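Local coordinates for aminotransferase (Neisseria meningitidis Z2491, PDB 3JTX), which probably transfers amino groups between amino acids and keto acids, using pyridoxal 5'-phosphate as cofactor, at residues Glu212-Gly217 / Asp298-Tyr303. Numbering follows the deposited sequence.
Sequences EIYFDG and DNRRLY
Arg300 lays its guanidinium flat over one face of the Tyr214 ring, the two planes only 14° apart and their centres 4.1 Å from each other. The stack is offset toward the phenol end: Tyr214 OH sits 3.2 Å from Arg300 CZ, over the middle of the guanidinium, so the hydroxyl meets the flat group from above and is poorly aligned to bond with its nitrogens. Closer to the helix, Arg300 CD makes a CH-pi contact with the same face, 3.9 Å from the centroid of the Tyr214 ring. Arginine suits this place because its methylene chain and its planar cation can share one aromatic surface. The chain leaves the helix extended and bends at chi3 (-37°), which turns NE toward the loop backbone. There Arg300 NE donates a nearly straight hydrogen bond (3.1 Å, 166°) to Glu212 O, which lies in the guanidinium plane at its edge. One cation thus keeps its face for the tyrosine and its rim for the carbonyl, which together would restrain this conformer; a second is also modelled. Glu212 adds a longer salt bridge, OE1 to Arg300 NH2 at 3.6 Å, with the carboxylate steeply turned to the guanidinium; its other oxygen, OE2, pairs with Arg82. Next to this polar cluster, branched Ile213 sets CD1 3.8 Å from Tyr303 CE2, while its CG2 approaches CD2 of that ring, packing aliphatic branches against the aromatic ring. Asn299 ND2, beside Ile213 CD1, bonds weakly to backbone O of Arg246 and of PLP-modified Lys245, while OD1 is held by His42 and Asn248. In this PLP-dependent class I/II aminotransferase, the contact joins the loop after strand 203-207 of the central mixed sheet to helix 294-314, near the cofactor lysine.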
loop_
_atom_site.group_PDB
_atom_site.type_symbol
_atom_site.label_atom_id
_atom_site.label_comp_id
_atom_site.label_asym_id
_atom_site.label_seq_id
_atom_site.Cartn_x
_atom_site.Cartn_y
_atom_site.Cartn_z
ATOM N N GLU A 212 17.054 -16.430 1.421
ATOM C CA GLU A 212 16.847 -17.873 1.223
ATOM C C GLU A 212 17.412 -18.411 -0.076
ATOM O O GLU A 212 17.338 -19.604 -0.311
ATOM C CB GLU A 212 15.358 -18.231 1.306
ATOM C CG GLU A 212 14.710 -17.760 2.592
ATOM C CD GLU A 212 15.531 -18.171 3.780
ATOM O OE1 GLU A 212 15.605 -19.389 4.026
ATOM O OE2 GLU A 212 16.155 -17.292 4.417
ATOM N N ILE A 213 17.975 -17.546 -0.919
ATOM C CA ILE A 213 18.588 -17.996 -2.166
ATOM C C ILE A 213 20.101 -18.071 -1.942
ATOM O O ILE A 213 20.809 -17.057 -2.043
ATOM C CB ILE A 213 18.229 -17.073 -3.365
ATOM C CG1 ILE A 213 16.707 -16.799 -3.429
ATOM C CG2 ILE A 213 18.726 -17.681 -4.649
ATOM C CD1 ILE A 213 15.827 -18.019 -3.477
ATOM N N TYR A 214 20.568 -19.280 -1.617
ATOM C CA TYR A 214 21.963 -19.528 -1.255
ATOM C C TYR A 214 22.381 -20.945 -1.633
ATOM O O TYR A 214 21.556 -21.750 -2.060
ATOM C CB TYR A 214 22.201 -19.281 0.251
ATOM C CG TYR A 214 21.383 -20.152 1.202
ATOM C CD1 TYR A 214 21.784 -21.446 1.519
ATOM C CD2 TYR A 214 20.226 -19.668 1.799
ATOM C CE1 TYR A 214 21.039 -22.245 2.396
ATOM C CE2 TYR A 214 19.469 -20.457 2.668
ATOM C CZ TYR A 214 19.889 -21.751 2.964
ATOM O OH TYR A 214 19.165 -22.553 3.836
ATOM N N PHE A 215 23.663 -21.243 -1.445
ATOM C CA PHE A 215 24.274 -22.463 -1.944
ATOM C C PHE A 215 24.879 -23.311 -0.838
ATOM O O PHE A 215 25.258 -22.803 0.220
ATOM C CB PHE A 215 25.345 -22.094 -2.983
ATOM C CG PHE A 215 24.889 -21.023 -3.927
ATOM C CD1 PHE A 215 23.861 -21.275 -4.825
ATOM C CD2 PHE A 215 25.427 -19.749 -3.868
ATOM C CE1 PHE A 215 23.382 -20.279 -5.664
ATOM C CE2 PHE A 215 24.956 -18.748 -4.701
ATOM C CZ PHE A 215 23.931 -19.010 -5.601
ATOM N N ASP A 216 24.921 -24.620 -1.087
ATOM C CA ASP A 216 25.776 -25.543 -0.336
ATOM C C ASP A 216 25.668 -25.398 1.183
ATOM O O ASP A 216 26.675 -25.493 1.887
ATOM C CB ASP A 216 27.238 -25.342 -0.782
ATOM C CG ASP A 216 27.481 -25.748 -2.248
ATOM O OD1 ASP A 216 27.177 -26.915 -2.590
ATOM O OD2 ASP A 216 28.000 -24.929 -3.055
ATOM N N GLY A 217 24.466 -25.155 1.697
ATOM C CA GLY A 217 24.271 -25.035 3.147
ATOM C C GLY A 217 24.807 -23.769 3.829
ATOM O O GLY A 217 24.765 -23.660 5.067
ATOM N N ASP A 298 13.109 -26.913 -2.331
ATOM C CA ASP A 298 12.982 -27.208 -3.767
ATOM C C ASP A 298 13.419 -26.012 -4.631
ATOM O O ASP A 298 14.163 -26.158 -5.594
ATOM C CB ASP A 298 11.540 -27.577 -4.105
ATOM C CG ASP A 298 11.078 -28.875 -3.433
ATOM O OD1 ASP A 298 11.914 -29.681 -2.972
ATOM O OD2 ASP A 298 9.847 -29.069 -3.360
ATOM N N ASN A 299 12.956 -24.824 -4.268
ATOM C CA ASN A 299 13.289 -23.597 -4.998
ATOM C C ASN A 299 14.804 -23.370 -5.006
ATOM O O ASN A 299 15.419 -23.110 -6.057
ATOM C CB ASN A 299 12.566 -22.416 -4.342
ATOM C CG ASN A 299 12.552 -21.170 -5.205
ATOM O OD1 ASN A 299 12.384 -21.244 -6.428
ATOM N ND2 ASN A 299 12.685 -19.999 -4.561
ATOM N N ARG A 300 15.393 -23.465 -3.820
ATOM C CA ARG A 300 16.825 -23.272 -3.649
ATOM C C ARG A 300 17.604 -24.301 -4.470
ATOM O O ARG A 300 18.615 -23.982 -5.087
ATOM C CB ARG A 300 17.191 -23.349 -2.159
ATOM C CG ARG A 300 18.668 -23.370 -1.877
ATOM C CD ARG A 300 18.949 -23.389 -0.390
ATOM N NE ARG A 300 18.004 -22.565 0.348
ATOM C CZ ARG A 300 17.211 -23.023 1.311
ATOM N NH1 ARG A 300 17.269 -24.297 1.667
ATOM N NH2 ARG A 300 16.380 -22.200 1.935
ATOM N N ARG A 301 17.117 -25.535 -4.513
ATOM C CA ARG A 301 17.760 -26.587 -5.312
ATOM C C ARG A 301 17.770 -26.251 -6.827
ATOM O O ARG A 301 18.756 -26.544 -7.519
ATOM C CB ARG A 301 17.090 -27.944 -5.052
ATOM C CG ARG A 301 17.744 -29.142 -5.738
ATOM N N LEU A 302 16.696 -25.646 -7.341
ATOM C CA LEU A 302 16.662 -25.212 -8.751
ATOM C C LEU A 302 17.787 -24.219 -9.035
ATOM O O LEU A 302 18.481 -24.340 -10.044
ATOM C CB LEU A 302 15.318 -24.570 -9.129
ATOM C CG LEU A 302 14.052 -25.442 -9.185
ATOM C CD1 LEU A 302 12.823 -24.554 -9.391
ATOM C CD2 LEU A 302 14.133 -26.526 -10.272
ATOM N N TYR A 303 17.981 -23.242 -8.148
ATOM C CA TYR A 303 19.023 -22.235 -8.376
ATOM C C TYR A 303 20.436 -22.815 -8.236
ATOM O O TYR A 303 21.323 -22.483 -9.017
ATOM C CB TYR A 303 18.853 -21.045 -7.436
ATOM C CG TYR A 303 17.635 -20.182 -7.715
ATOM C CD1 TYR A 303 17.533 -19.434 -8.890
ATOM C CD2 TYR A 303 16.610 -20.077 -6.786
ATOM C CE1 TYR A 303 16.426 -18.617 -9.140
ATOM C CE2 TYR A 303 15.505 -19.262 -7.016
ATOM C CZ TYR A 303 15.414 -18.533 -8.194
ATOM O OH TYR A 303 14.320 -17.718 -8.432
#